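PDB 5UAM: ulvan Lyase-PL25 from Pseudoalteromonas sp. PLSV, which cleaves ulvan, the sulfated rhamnose- and uronic acid-containing cell-wall polysaccharide of green seaweeds, as a lyase of polysaccharide lyase family 25. Local coordinates for residues 45-57 and 64-76. Sequence-based numbering, arbitrary orientation.
Sequences AGIHKNGITYVSY and PYIASYNHQTGQW
Strands 52-57 and 64-70 pair antiparallel, their axes 4.6 Å apart at closest approach, with mutual N-H...O=C bonds at the hydrogen-bonded pairs T53-Y69, V55-A67 and Y57-Y65, and one more bond from H71 N to G51 O beyond the last pair. At that end the H71 ring turns back toward the 46-49/52-57 hairpin: its NE2 hydrogen-bonds to T53 OG1 (2.7 Å), and the same hydroxyl makes a second hydrogen bond to H48 ND1 (2.9 Å), the donor open in both, so one threonine oxygen links two imidazoles whose planes stand at 67°. With OG1 beside its backbone N (chi1 -59°), T53 presents the hydroxyl to both rings. Y69 CD2 lies over the centre of one face of the H71 ring. On the other face of the sheet, shared with Y54 and S68, I52 lays CD1 against the N70 amide, 3.3 Å from ND2, and N70 OD1 accepts T73 N in an Asx motif that shapes the turn. S68 CB meets Y54 CD2 on the same side. At the far end Y57 CG sits between its backbone N and carbonyl carbon (chi1 64°), which brings the ring alongside Y65, whose CB rests over its face, 4.0 Å from the centroid; Y57 OH hydrogen-bonds to N32 OD1. Replacing Y57 by alanine is likely to cost Y65 CB its aromatic partner and leave N32 OD1 without the hydroxyl it pairs with. These are the second and third strands of a four-stranded propeller blade, flanked by strands 46-49 and 75-81; Y54, S56 and I66 pack on M104 of the neighbouring blade, whereas the W76 ring meets that of F29 with the two planes nearly parallel.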
loop_
_atom_site.group_PDB
_atom_site.type_symbol
_atom_site.label_atom_id
_atom_site.label_comp_id
_atom_site.label_asym_id
_atom_site.label_seq_id
_atom_site.Cartn_x
_atom_site.Cartn_y
_atom_site.Cartn_z
ATOM N N ALA A 45 -5.029 0.957 -5.382
ATOM C CA ALA A 45 -4.536 1.103 -6.734
ATOM C C ALA A 45 -5.662 1.017 -7.754
ATOM O O ALA A 45 -5.529 1.545 -8.863
ATOM C CB ALA A 45 -3.472 0.035 -7.039
ATOM N N GLY A 46 -6.758 0.354 -7.404
ATOM C CA GLY A 46 -7.913 0.268 -8.271
ATOM C C GLY A 46 -9.172 0.246 -7.434
ATOM O O GLY A 46 -9.154 -0.097 -6.246
ATOM N N ILE A 47 -10.283 0.590 -8.090
ATOM C CA ILE A 47 -11.585 0.769 -7.453
ATOM C C ILE A 47 -12.649 0.298 -8.427
ATOM O O ILE A 47 -12.614 0.654 -9.609
ATOM C CB ILE A 47 -11.859 2.245 -7.109
ATOM C CG1 ILE A 47 -10.767 2.778 -6.183
ATOM C CG2 ILE A 47 -13.258 2.396 -6.530
ATOM C CD1 ILE A 47 -10.906 4.258 -5.846
ATOM N N HIS A 48 -13.605 -0.482 -7.935
ATOM C CA HIS A 48 -14.759 -0.875 -8.734
ATOM C C HIS A 48 -15.955 -0.009 -8.364
ATOM O O HIS A 48 -16.279 0.141 -7.184
ATOM C CB HIS A 48 -15.114 -2.334 -8.501
ATOM C CG HIS A 48 -16.250 -2.802 -9.345
ATOM N ND1 HIS A 48 -16.075 -3.208 -10.650
ATOM C CD2 HIS A 48 -17.579 -2.870 -9.100
ATOM C CE1 HIS A 48 -17.252 -3.538 -11.160
ATOM N NE2 HIS A 48 -18.179 -3.347 -10.237
ATOM N N LYS A 49 -16.653 0.513 -9.369
ATOM C CA LYS A 49 -17.883 1.250 -9.109
ATOM C C LYS A 49 -18.806 1.110 -10.309
ATOM O O LYS A 49 -18.385 1.337 -11.447
ATOM C CB LYS A 49 -17.607 2.731 -8.852
ATOM C CG LYS A 49 -18.883 3.524 -8.604
ATOM C CD LYS A 49 -18.599 4.959 -8.244
ATOM C CE LYS A 49 -18.219 5.109 -6.789
ATOM N NZ LYS A 49 -19.392 4.985 -5.872
ATOM N N ASN A 50 -20.054 0.727 -10.052
ATOM C CA ASN A 50 -21.111 0.727 -11.070
ATOM C C ASN A 50 -20.716 -0.064 -12.304
ATOM O O ASN A 50 -20.960 0.359 -13.428
ATOM C CB ASN A 50 -21.507 2.146 -11.472
ATOM C CG ASN A 50 -22.796 2.189 -12.291
ATOM O OD1 ASN A 50 -23.745 1.444 -12.042
ATOM N ND2 ASN A 50 -22.829 3.080 -13.279
ATOM N N GLY A 51 -20.079 -1.214 -12.104
ATOM C CA GLY A 51 -19.763 -2.088 -13.214
ATOM C C GLY A 51 -18.478 -1.779 -13.933
ATOM O O GLY A 51 -18.166 -2.466 -14.922
ATOM N N ILE A 52 -17.730 -0.770 -13.487
ATOM C CA ILE A 52 -16.468 -0.378 -14.097
ATOM C C ILE A 52 -15.379 -0.580 -13.057
ATOM O O ILE A 52 -15.523 -0.146 -11.909
ATOM C CB ILE A 52 -16.478 1.101 -14.524
ATOM C CG1 ILE A 52 -17.722 1.448 -15.356
ATOM C CG2 ILE A 52 -15.167 1.451 -15.220
ATOM C CD1 ILE A 52 -17.797 0.785 -16.676
ATOM N N THR A 53 -14.283 -1.217 -13.453
ATOM C CA THR A 53 -13.099 -1.305 -12.602
ATOM C C THR A 53 -12.045 -0.339 -13.125
ATOM O O THR A 53 -11.606 -0.456 -14.272
ATOM C CB THR A 53 -12.545 -2.727 -12.496
ATOM O OG1 THR A 53 -13.551 -3.590 -11.973
ATOM C CG2 THR A 53 -11.350 -2.785 -11.542
ATOM N N TYR A 54 -11.672 0.623 -12.289
ATOM C CA TYR A 54 -10.627 1.584 -12.576
ATOM C C TYR A 54 -9.329 1.080 -11.981
ATOM O O TYR A 54 -9.314 0.595 -10.854
ATOM C CB TYR A 54 -10.975 2.938 -11.956
ATOM C CG TYR A 54 -12.304 3.471 -12.439
ATOM C CD1 TYR A 54 -13.478 3.165 -11.759
ATOM C CD2 TYR A 54 -12.396 4.249 -13.588
ATOM C CE1 TYR A 54 -14.714 3.646 -12.198
ATOM C CE2 TYR A 54 -13.623 4.725 -14.042
ATOM C CZ TYR A 54 -14.775 4.414 -13.344
ATOM O OH TYR A 54 -15.996 4.857 -13.775
ATOM N N VAL A 55 -8.238 1.205 -12.729
ATOM C CA VAL A 55 -6.946 0.668 -12.317
ATOM C C VAL A 55 -5.864 1.706 -12.572
ATOM O O VAL A 55 -5.911 2.431 -13.575
ATOM C CB VAL A 55 -6.632 -0.648 -13.049
ATOM C CG1 VAL A 55 -7.716 -1.702 -12.723
ATOM C CG2 VAL A 55 -6.521 -0.447 -14.559
ATOM N N SER A 56 -4.899 1.792 -11.656
ATOM C CA SER A 56 -3.782 2.717 -11.810
ATOM C C SER A 56 -2.466 2.052 -11.426
ATOM O O SER A 56 -2.406 1.167 -10.566
ATOM C CB SER A 56 -3.984 4.002 -11.008
ATOM O OG SER A 56 -3.856 3.785 -9.612
ATOM N N TYR A 57 -1.397 2.503 -12.079
ATOM C CA TYR A 57 -0.071 1.918 -11.894
ATOM C C TYR A 57 0.963 2.940 -12.368
ATOM O O TYR A 57 0.638 3.946 -12.998
ATOM C CB TYR A 57 0.075 0.581 -12.670
ATOM C CG TYR A 57 -0.030 0.802 -14.156
ATOM C CD1 TYR A 57 -1.270 0.951 -14.778
ATOM C CD2 TYR A 57 1.113 0.938 -14.940
ATOM C CE1 TYR A 57 -1.356 1.241 -16.128
ATOM C CE2 TYR A 57 1.033 1.218 -16.307
ATOM C CZ TYR A 57 -0.211 1.372 -16.887
ATOM O OH TYR A 57 -0.300 1.641 -18.238
ATOM N N PRO A 64 1.934 8.525 -13.334
ATOM C CA PRO A 64 0.779 7.669 -13.048
ATOM C C PRO A 64 -0.056 7.466 -14.303
ATOM O O PRO A 64 -0.369 8.425 -15.014
ATOM C CB PRO A 64 0.004 8.473 -11.996
ATOM C CG PRO A 64 0.324 9.877 -12.324
ATOM C CD PRO A 64 1.771 9.871 -12.757
ATOM N N TYR A 65 -0.436 6.207 -14.540
ATOM C CA TYR A 65 -1.311 5.846 -15.646
ATOM C C TYR A 65 -2.570 5.176 -15.112
ATOM O O TYR A 65 -2.539 4.452 -14.104
ATOM C CB TYR A 65 -0.597 4.909 -16.635
ATOM C CG TYR A 65 0.358 5.658 -17.528
ATOM C CD1 TYR A 65 1.579 6.118 -17.039
ATOM C CD2 TYR A 65 0.011 5.987 -18.835
ATOM C CE1 TYR A 65 2.446 6.845 -17.824
ATOM C CE2 TYR A 65 0.878 6.727 -19.640
ATOM C CZ TYR A 65 2.100 7.144 -19.129
ATOM O OH TYR A 65 2.951 7.883 -19.932
ATOM N N ILE A 66 -3.684 5.412 -15.799
ATOM C CA ILE A 66 -4.983 4.928 -15.355
ATOM C C ILE A 66 -5.734 4.337 -16.542
ATOM O O ILE A 66 -5.717 4.882 -17.647
ATOM C CB ILE A 66 -5.795 6.034 -14.662
ATOM C CG1 ILE A 66 -7.143 5.499 -14.225
ATOM C CG2 ILE A 66 -5.932 7.216 -15.548
ATOM C CD1 ILE A 66 -7.878 6.427 -13.253
ATOM N N ALA A 67 -6.373 3.199 -16.312
ATOM C CA ALA A 67 -7.213 2.547 -17.300
ATOM C C ALA A 67 -8.511 2.113 -16.630
ATOM O O ALA A 67 -8.667 2.193 -15.409
ATOM C CB ALA A 67 -6.506 1.321 -17.904
ATOM N N SER A 68 -9.469 1.669 -17.429
ATOM C CA SER A 68 -10.708 1.147 -16.875
ATOM C C SER A 68 -11.230 0.010 -17.729
ATOM O O SER A 68 -10.989 -0.041 -18.939
ATOM C CB SER A 68 -11.763 2.232 -16.756
ATOM O OG SER A 68 -12.217 2.675 -18.012
ATOM N N TYR A 69 -11.976 -0.881 -17.070
ATOM C CA TYR A 69 -12.635 -2.010 -17.714
ATOM C C TYR A 69 -14.121 -1.966 -17.403
ATOM O O TYR A 69 -14.511 -1.909 -16.233
ATOM C CB TYR A 69 -12.041 -3.333 -17.240
ATOM C CG TYR A 69 -12.633 -4.536 -17.942
ATOM C CD1 TYR A 69 -12.404 -4.761 -19.285
ATOM C CD2 TYR A 69 -13.461 -5.419 -17.271
ATOM C CE1 TYR A 69 -12.947 -5.853 -19.930
ATOM C CE2 TYR A 69 -14.005 -6.519 -17.904
ATOM C CZ TYR A 69 -13.738 -6.732 -19.231
ATOM O OH TYR A 69 -14.264 -7.820 -19.904
ATOM N N ASN A 70 -14.935 -2.011 -18.443
ATOM C CA ASN A 70 -16.388 -2.066 -18.322
ATOM C C ASN A 70 -16.791 -3.531 -18.398
ATOM O O ASN A 70 -16.654 -4.169 -19.448
ATOM C CB ASN A 70 -17.013 -1.271 -19.466
ATOM C CG ASN A 70 -18.516 -1.211 -19.390
ATOM O OD1 ASN A 70 -19.179 -2.204 -19.099
ATOM N ND2 ASN A 70 -19.066 -0.031 -19.644
ATOM N N HIS A 71 -17.279 -4.066 -17.278
ATOM C CA HIS A 71 -17.580 -5.493 -17.212
ATOM C C HIS A 71 -18.782 -5.877 -18.058
ATOM O O HIS A 71 -18.873 -7.034 -18.489
ATOM C CB HIS A 71 -17.769 -5.908 -15.752
ATOM C CG HIS A 71 -16.507 -5.830 -14.948
ATOM N ND1 HIS A 71 -15.707 -6.931 -14.728
ATOM C CD2 HIS A 71 -15.879 -4.785 -14.359
ATOM C CE1 HIS A 71 -14.657 -6.572 -14.007
ATOM N NE2 HIS A 71 -14.735 -5.274 -13.774
ATOM N N GLN A 72 -19.722 -4.956 -18.291
ATOM C CA GLN A 72 -20.894 -5.288 -19.094
ATOM C C GLN A 72 -20.574 -5.336 -20.580
ATOM O O GLN A 72 -21.068 -6.212 -21.291
ATOM C CB GLN A 72 -22.027 -4.290 -18.833
ATOM C CG GLN A 72 -23.317 -4.596 -19.620
ATOM C CD GLN A 72 -24.465 -3.651 -19.291
ATOM O OE1 GLN A 72 -24.289 -2.656 -18.583
ATOM N NE2 GLN A 72 -25.654 -3.962 -19.808
ATOM N N THR A 73 -19.757 -4.399 -21.072
ATOM C CA THR A 73 -19.467 -4.341 -22.499
ATOM C C THR A 73 -18.180 -5.063 -22.863
ATOM O O THR A 73 -17.964 -5.350 -24.046
ATOM C CB THR A 73 -19.337 -2.882 -22.955
ATOM O OG1 THR A 73 -18.209 -2.292 -22.307
ATOM C CG2 THR A 73 -20.598 -2.076 -22.605
ATOM N N GLY A 74 -17.328 -5.358 -21.889
ATOM C CA GLY A 74 -16.050 -5.969 -22.163
ATOM C C GLY A 74 -15.003 -5.024 -22.697
ATOM O O GLY A 74 -13.973 -5.495 -23.189
ATOM N N GLN A 75 -15.225 -3.715 -22.619
ATOM C CA GLN A 75 -14.366 -2.729 -23.259
ATOM C C GLN A 75 -13.405 -2.132 -22.241
ATOM O O GLN A 75 -13.806 -1.757 -21.132
ATOM C CB GLN A 75 -15.188 -1.587 -23.869
ATOM N N TRP A 76 -12.141 -2.030 -22.639
ATOM C CA TRP A 76 -11.132 -1.282 -21.920
ATOM C C TRP A 76 -11.005 0.133 -22.473
ATOM O O TRP A 76 -11.120 0.369 -23.681
ATOM C CB TRP A 76 -9.761 -1.955 -22.080
ATOM C CG TRP A 76 -9.578 -3.215 -21.307
ATOM C CD1 TRP A 76 -9.844 -4.492 -21.724
ATOM C CD2 TRP A 76 -9.064 -3.321 -19.977
ATOM N NE1 TRP A 76 -9.532 -5.376 -20.718
ATOM C CE2 TRP A 76 -9.048 -4.686 -19.643
ATOM C CE3 TRP A 76 -8.617 -2.385 -19.024
ATOM C CZ2 TRP A 76 -8.596 -5.144 -18.386
ATOM C CZ3 TRP A 76 -8.167 -2.842 -17.800
ATOM C CH2 TRP A 76 -8.164 -4.212 -17.496
HETATM O O HOH W 1 -20.529 -2.807 -16.349
#